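Local atomic coordinates of major capsid protein (Paramecium bursaria Chlorella virus 1, PDB entry 5TIP), a protein that self-assembles as trimers into the icosahedral outer shell of a large chlorella virus, and carries host-added N-linked glycans. Residues A[33-38]-A[209-214]; A[110-115]-A[149-154]. One frame throughout, in Å; residues are numbered along the deposited sequence.

Contact 1: A[33-38]-A[209-214]; sequences YTNFAI and FLDTQE
The ring of Phe209 meets residues 33-38 through its edge: Ala37 O lies close to the ring plane, 3.6 Å from CD1. At the edge of the Phe36 ring sit Thr34 O and Ile38 CG1 of its own segment, while Phe26 of the second subunit packs edge-to-face with it. With CG between the backbone N and the carbonyl carbon (chi1 69°), Phe36 turns its ring away from residues 209-214, and it is CB that approaches Leu210 CD2, at 4.2 Å. Ala37 and Phe209 form an antiparallel hydrogen-bonded pair, beside the non-hydrogen-bonded pair Phe36 and Leu210. Phe209 N to Ala37 O is short, 2.8 Å, and nearly straight at 174°; the return bond, Ala37 N to Phe209 O, is more bent at 134°, and the same carbonyl receives a CA-H contact from Phe36. Strand 200-210 gives way at Asp211 to helix 212-220, and there a water donates to Asn35 O and Glu214 OE1 and accepts from Asp211 N. Glu214, extended beyond CG, also receives Thr34 OG1 on OE1 at 2.9 Å, from above the carboxylate plane, whereas OE2 bonds to Thr24 of the second subunit. The whole illustrates the antiparallel pairing of strands 36-42 and 200-210 in the first jelly roll of the double jelly-roll fold known for this major capsid protein family, against neighbouring subunits of the trimer.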
loop_
_atom_site.group_PDB
_atom_site.type_symbol
_atom_site.label_atom_id
_atom_site.label_comp_id
_atom_site.label_asym_id
_atom_site.label_seq_id
_atom_site.Cartn_x
_atom_site.Cartn_y
_atom_site.Cartn_z
ATOM N N TYR A 33 4.081 27.623 -1.925
ATOM C CA TYR A 33 5.357 27.238 -1.342
ATOM C C TYR A 33 6.464 28.133 -1.889
ATOM O O TYR A 33 6.241 28.985 -2.751
ATOM C CB TYR A 33 5.654 25.765 -1.633
ATOM C CG TYR A 33 5.590 25.411 -3.104
ATOM C CD1 TYR A 33 4.385 25.080 -3.709
ATOM C CD2 TYR A 33 6.737 25.406 -3.887
ATOM C CE1 TYR A 33 4.324 24.757 -5.051
ATOM C CE2 TYR A 33 6.684 25.083 -5.227
ATOM C CZ TYR A 33 5.476 24.760 -5.806
ATOM O OH TYR A 33 5.424 24.439 -7.143
ATOM N N THR A 34 7.672 27.938 -1.367
ATOM C CA THR A 34 8.829 28.676 -1.848
ATOM C C THR A 34 9.371 28.030 -3.115
ATOM O O THR A 34 9.483 26.804 -3.205
ATOM C CB THR A 34 9.923 28.728 -0.780
ATOM O OG1 THR A 34 10.264 27.396 -0.377
ATOM C CG2 THR A 34 9.453 29.512 0.432
ATOM N N ASN A 35 9.709 28.863 -4.096
ATOM C CA ASN A 35 10.236 28.358 -5.355
ATOM C C ASN A 35 11.577 27.669 -5.130
ATOM O O ASN A 35 12.414 28.141 -4.355
ATOM C CB ASN A 35 10.383 29.499 -6.360
ATOM C CG ASN A 35 10.777 29.013 -7.738
ATOM O OD1 ASN A 35 10.504 27.871 -8.107
ATOM N ND2 ASN A 35 11.420 29.880 -8.510
ATOM N N PHE A 36 11.781 26.546 -5.814
ATOM C CA PHE A 36 13.013 25.778 -5.677
ATOM C C PHE A 36 13.234 24.970 -6.951
ATOM O O PHE A 36 12.409 24.975 -7.868
ATOM C CB PHE A 36 12.971 24.867 -4.446
ATOM C CG PHE A 36 12.001 23.725 -4.568
ATOM C CD1 PHE A 36 10.665 23.897 -4.250
ATOM C CD2 PHE A 36 12.425 22.479 -5.006
ATOM C CE1 PHE A 36 9.772 22.849 -4.362
ATOM C CE2 PHE A 36 11.535 21.429 -5.122
ATOM C CZ PHE A 36 10.209 21.613 -4.799
ATOM N N ALA A 37 14.367 24.272 -6.997
ATOM C CA ALA A 37 14.688 23.371 -8.093
ATOM C C ALA A 37 15.582 22.259 -7.563
ATOM O O ALA A 37 16.367 22.467 -6.634
ATOM C CB ALA A 37 15.376 24.103 -9.250
ATOM N N ILE A 38 15.455 21.077 -8.161
ATOM C CA ILE A 38 16.174 19.885 -7.726
ATOM C C ILE A 38 17.117 19.446 -8.837
ATOM O O ILE A 38 16.791 19.563 -10.024
ATOM C CB ILE A 38 15.206 18.741 -7.354
ATOM C CG1 ILE A 38 14.073 19.261 -6.471
ATOM C CG2 ILE A 38 15.949 17.620 -6.641
ATOM C CD1 ILE A 38 12.991 18.238 -6.218
ATOM N N PHE A 209 18.085 23.923 -5.055
ATOM C CA PHE A 209 18.449 25.299 -5.366
ATOM C C PHE A 209 17.307 26.212 -4.940
ATOM O O PHE A 209 16.178 26.063 -5.418
ATOM C CB PHE A 209 18.757 25.456 -6.856
ATOM C CG PHE A 209 19.916 24.620 -7.323
ATOM C CD1 PHE A 209 19.736 23.294 -7.676
ATOM C CD2 PHE A 209 21.188 25.161 -7.401
ATOM C CE1 PHE A 209 20.801 22.522 -8.098
ATOM C CE2 PHE A 209 22.258 24.393 -7.824
ATOM C CZ PHE A 209 22.063 23.074 -8.174
ATOM N N LEU A 210 17.603 27.153 -4.051
ATOM C CA LEU A 210 16.599 28.007 -3.435
ATOM C C LEU A 210 16.585 29.397 -4.062
ATOM O O LEU A 210 17.560 29.846 -4.668
ATOM C CB LEU A 210 16.842 28.119 -1.928
ATOM C CG LEU A 210 16.748 26.811 -1.140
ATOM C CD1 LEU A 210 17.168 27.021 0.308
ATOM C CD2 LEU A 210 15.343 26.239 -1.218
ATOM N N ASP A 211 15.448 30.072 -3.905
ATOM C CA ASP A 211 15.275 31.437 -4.374
ATOM C C ASP A 211 16.004 32.413 -3.450
ATOM O O ASP A 211 16.482 32.049 -2.373
ATOM C CB ASP A 211 13.789 31.782 -4.470
ATOM C CG ASP A 211 13.485 32.755 -5.594
ATOM O OD1 ASP A 211 14.346 33.611 -5.888
ATOM O OD2 ASP A 211 12.389 32.661 -6.188
ATOM N N THR A 212 16.080 33.673 -3.888
ATOM C CA THR A 212 16.954 34.649 -3.239
ATOM C C THR A 212 16.596 34.849 -1.769
ATOM O O THR A 212 17.476 34.846 -0.900
ATOM C CB THR A 212 16.889 35.980 -3.986
ATOM O OG1 THR A 212 17.197 35.767 -5.369
ATOM C CG2 THR A 212 17.881 36.973 -3.397
ATOM N N GLN A 213 15.308 35.029 -1.469
ATOM C CA GLN A 213 14.905 35.342 -0.100
ATOM C C GLN A 213 15.180 34.176 0.842
ATOM O O GLN A 213 15.818 34.346 1.887
ATOM C CB GLN A 213 13.430 35.737 -0.050
ATOM C CG GLN A 213 13.135 37.131 -0.573
ATOM C CD GLN A 213 11.722 37.571 -0.249
ATOM O OE1 GLN A 213 10.899 36.768 0.186
ATOM N NE2 GLN A 213 11.437 38.854 -0.446
ATOM N N GLU A 214 14.709 32.980 0.484
ATOM C CA GLU A 214 14.925 31.822 1.342
ATOM C C GLU A 214 16.403 31.463 1.411
ATOM O O GLU A 214 16.846 30.856 2.392
ATOM C CB GLU A 214 14.102 30.640 0.833
ATOM C CG GLU A 214 13.865 29.548 1.854
ATOM C CD GLU A 214 13.067 28.394 1.286
ATOM O OE1 GLU A 214 13.016 28.257 0.043
ATOM O OE2 GLU A 214 12.487 27.625 2.080
HETATM O O HOH W 1 12.947 29.672 -2.090
#

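Contact 2: A[110-115]-A[149-154]; sequences DWFRTY and PLIFFF
Ile151 is the bump of this contact and three aromatic side chains of helix 109-119 form the hollow that receives it. Its CD1 lies over one face of Tyr115, 4.0 Å from the ring centroid and 23° off the normal, and over one face of Phe112, 4.3 Å from the centroid; both are CH-pi contacts in which the methyl is displaced toward the rim. Trp111 completes the hollow, its NE1 3.8 Å from the same CD1. With CG1 between the backbone N and the carbonyl carbon (chi1 48°) and CD1 extended beyond it, the branch is directed between the Phe112 and Tyr115 rings, sliding past both in the direction opposite to theirs. The far end of the Phe112 ring projects toward Pro149 and Leu150. Its CZ meets Leu150 CD2, which lies at the edge of the ring, at 4.1 Å, and CE2 comes within 3.6 Å of Pro149 O. His107, from the strand leading into the helix, packs on both Phe112 and Ile151 and edge-to-face with Trp111. The polar element is a single water in the plane of the indole, at its edge, donating to Ile151 O at 2.9 Å and accepting only a weak bond from Trp111 NE1. No direct hydrogen bond joins the two segments. Helix and chain are therefore matched by shape and dispersion, with aromatic faces receiving a methyl, while the water supplies a partner to the Ile151 carbonyl within a contact that is otherwise mainly apolar.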
loop_
_atom_site.group_PDB
_atom_site.type_symbol
_atom_site.label_atom_id
_atom_site.label_comp_id
_atom_site.label_asym_id
_atom_site.label_seq_id
_atom_site.Cartn_x
_atom_site.Cartn_y
_atom_site.Cartn_z
ATOM N N ASP A 110 23.349 -4.746 7.615
ATOM C CA ASP A 110 22.326 -5.513 8.316
ATOM C C ASP A 110 21.200 -4.611 8.804
ATOM O O ASP A 110 20.063 -5.073 8.961
ATOM C CB ASP A 110 22.938 -6.288 9.482
ATOM C CG ASP A 110 21.940 -7.218 10.153
ATOM O OD1 ASP A 110 21.542 -8.222 9.525
ATOM O OD2 ASP A 110 21.551 -6.947 11.308
ATOM N N TRP A 111 21.486 -3.331 9.050
ATOM C CA TRP A 111 20.404 -2.398 9.344
ATOM C C TRP A 111 19.558 -2.139 8.105
ATOM O O TRP A 111 18.326 -2.083 8.190
ATOM C CB TRP A 111 20.954 -1.082 9.884
ATOM C CG TRP A 111 19.900 -0.025 9.929
ATOM C CD1 TRP A 111 19.862 1.127 9.205
ATOM C CD2 TRP A 111 18.708 -0.040 10.724
ATOM N NE1 TRP A 111 18.725 1.839 9.506
ATOM C CE2 TRP A 111 18.000 1.144 10.436
ATOM C CE3 TRP A 111 18.173 -0.935 11.656
ATOM C CZ2 TRP A 111 16.788 1.455 11.048
ATOM C CZ3 TRP A 111 16.970 -0.625 12.259
ATOM C CH2 TRP A 111 16.291 0.560 11.953
ATOM N N PHE A 112 20.193 -2.024 6.972
ATOM C CA PHE A 112 19.492 -1.860 5.736
ATOM C C PHE A 112 18.575 -3.074 5.572
ATOM O O PHE A 112 17.452 -2.915 5.186
ATOM C CB PHE A 112 20.473 -1.710 4.572
ATOM C CG PHE A 112 20.952 -0.323 4.360
ATOM C CD1 PHE A 112 21.371 0.431 5.377
ATOM C CD2 PHE A 112 20.940 0.233 3.118
ATOM C CE1 PHE A 112 21.786 1.698 5.196
ATOM C CE2 PHE A 112 21.339 1.542 2.919
ATOM C CZ PHE A 112 21.772 2.275 3.977
ATOM N N ARG A 113 19.069 -4.271 5.882
ATOM C CA ARG A 113 18.257 -5.477 5.774
ATOM C C ARG A 113 17.125 -5.466 6.795
ATOM O O ARG A 113 15.997 -5.864 6.483
ATOM C CB ARG A 113 19.131 -6.718 5.957
ATOM C CG ARG A 113 18.428 -8.039 5.667
ATOM C CD ARG A 113 18.566 -8.456 4.206
ATOM N NE ARG A 113 18.053 -7.437 3.294
ATOM C CZ ARG A 113 16.773 -7.306 2.968
ATOM N NH1 ARG A 113 15.869 -8.133 3.477
ATOM N NH2 ARG A 113 16.394 -6.346 2.137
ATOM N N THR A 114 17.411 -5.013 8.020
ATOM C CA THR A 114 16.384 -4.960 9.056
ATOM C C THR A 114 15.359 -3.869 8.767
ATOM O O THR A 114 14.152 -4.080 8.944
ATOM C CB THR A 114 17.034 -4.734 10.422
ATOM O OG1 THR A 114 17.893 -5.838 10.730
ATOM C CG2 THR A 114 15.977 -4.604 11.513
ATOM N N TYR A 115 15.820 -2.700 8.316
ATOM C CA TYR A 115 14.899 -1.622 7.971
ATOM C C TYR A 115 13.963 -2.038 6.844
ATOM O O TYR A 115 12.768 -1.716 6.868
ATOM C CB TYR A 115 15.685 -0.369 7.583
ATOM C CG TYR A 115 14.828 0.767 7.076
ATOM C CD1 TYR A 115 14.257 1.676 7.953
ATOM C CD2 TYR A 115 14.594 0.933 5.717
ATOM C CE1 TYR A 115 13.475 2.714 7.494
ATOM C CE2 TYR A 115 13.813 1.969 5.249
ATOM C CZ TYR A 115 13.256 2.857 6.142
ATOM O OH TYR A 115 12.475 3.895 5.685
ATOM N N PRO A 149 19.744 3.368 -2.035
ATOM C CA PRO A 149 19.404 4.678 -1.463
ATOM C C PRO A 149 19.753 4.731 0.019
ATOM O O PRO A 149 19.445 3.809 0.778
ATOM C CB PRO A 149 17.893 4.777 -1.687
ATOM C CG PRO A 149 17.432 3.352 -1.641
ATOM C CD PRO A 149 18.559 2.506 -2.192
ATOM N N LEU A 150 20.398 5.818 0.429
ATOM C CA LEU A 150 20.720 6.008 1.833
ATOM C C LEU A 150 19.485 6.477 2.590
ATOM O O LEU A 150 18.582 7.098 2.023
ATOM C CB LEU A 150 21.856 7.019 1.999
ATOM C CG LEU A 150 23.197 6.652 1.358
ATOM C CD1 LEU A 150 24.275 7.652 1.755
ATOM C CD2 LEU A 150 23.613 5.235 1.725
ATOM N N ILE A 151 19.446 6.166 3.884
ATOM C CA ILE A 151 18.258 6.439 4.684
ATOM C C ILE A 151 18.627 7.225 5.935
ATOM O O ILE A 151 18.122 6.946 7.029
ATOM C CB ILE A 151 17.521 5.135 5.047
ATOM C CG1 ILE A 151 18.501 4.093 5.591
ATOM C CG2 ILE A 151 16.778 4.594 3.835
ATOM C CD1 ILE A 151 17.875 2.742 5.866
ATOM N N PHE A 152 19.503 8.217 5.787
ATOM C CA PHE A 152 19.783 9.127 6.885
ATOM C C PHE A 152 18.617 10.104 7.046
ATOM O O PHE A 152 17.635 10.067 6.298
ATOM C CB PHE A 152 21.109 9.848 6.653
ATOM C CG PHE A 152 22.307 8.942 6.713
ATOM C CD1 PHE A 152 22.643 8.289 7.887
ATOM C CD2 PHE A 152 23.094 8.738 5.591
ATOM C CE1 PHE A 152 23.742 7.453 7.942
ATOM C CE2 PHE A 152 24.195 7.902 5.640
ATOM C CZ PHE A 152 24.519 7.259 6.817
ATOM N N PHE A 153 18.722 10.996 8.035
ATOM C CA PHE A 153 17.581 11.839 8.387
ATOM C C PHE A 153 17.194 12.767 7.243
ATOM O O PHE A 153 16.002 12.997 6.999
ATOM C CB PHE A 153 17.878 12.638 9.660
ATOM C CG PHE A 153 19.021 13.604 9.526
ATOM C CD1 PHE A 153 20.319 13.202 9.791
ATOM C CD2 PHE A 153 18.795 14.920 9.151
ATOM C CE1 PHE A 153 21.370 14.091 9.673
ATOM C CE2 PHE A 153 19.843 15.812 9.031
ATOM C CZ PHE A 153 21.132 15.397 9.293
ATOM N N PHE A 154 18.176 13.303 6.521
ATOM C CA PHE A 154 17.875 14.208 5.420
ATOM C C PHE A 154 17.579 13.475 4.119
ATOM O O PHE A 154 17.284 14.128 3.112
ATOM C CB PHE A 154 19.024 15.200 5.208
ATOM C CG PHE A 154 20.315 14.566 4.778
ATOM C CD1 PHE A 154 21.173 14.005 5.708
ATOM C CD2 PHE A 154 20.683 14.553 3.443
ATOM C CE1 PHE A 154 22.364 13.428 5.310
ATOM C CE2 PHE A 154 21.873 13.979 3.041
ATOM C CZ PHE A 154 22.714 13.416 3.975
HETATM O O HOH W 2 17.316 4.773 8.751
#

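How the contacts relate
Both contacts belong to the N-terminal jelly roll, yet they show how chemistry follows place. The centre of contact 2 lies about 5 Å, and that of contact 1 about 31 Å, from the centre of the chain. Contact 2 packs a helix against the segment leaving strand 143-149, mainly by apolar means. Contact 1 joins two strands by backbone bonds and adds a carboxylate; although largely buried, it owes part of its cover to other subunits. The two share no segment and do not touch. Contact 2 borders the sheet that contact 1 helps form, since strand 65-76 pairs with both 143-149 and 200-210. Their waters differ too: three bonds in contact 1, one sound and one weak in contact 2.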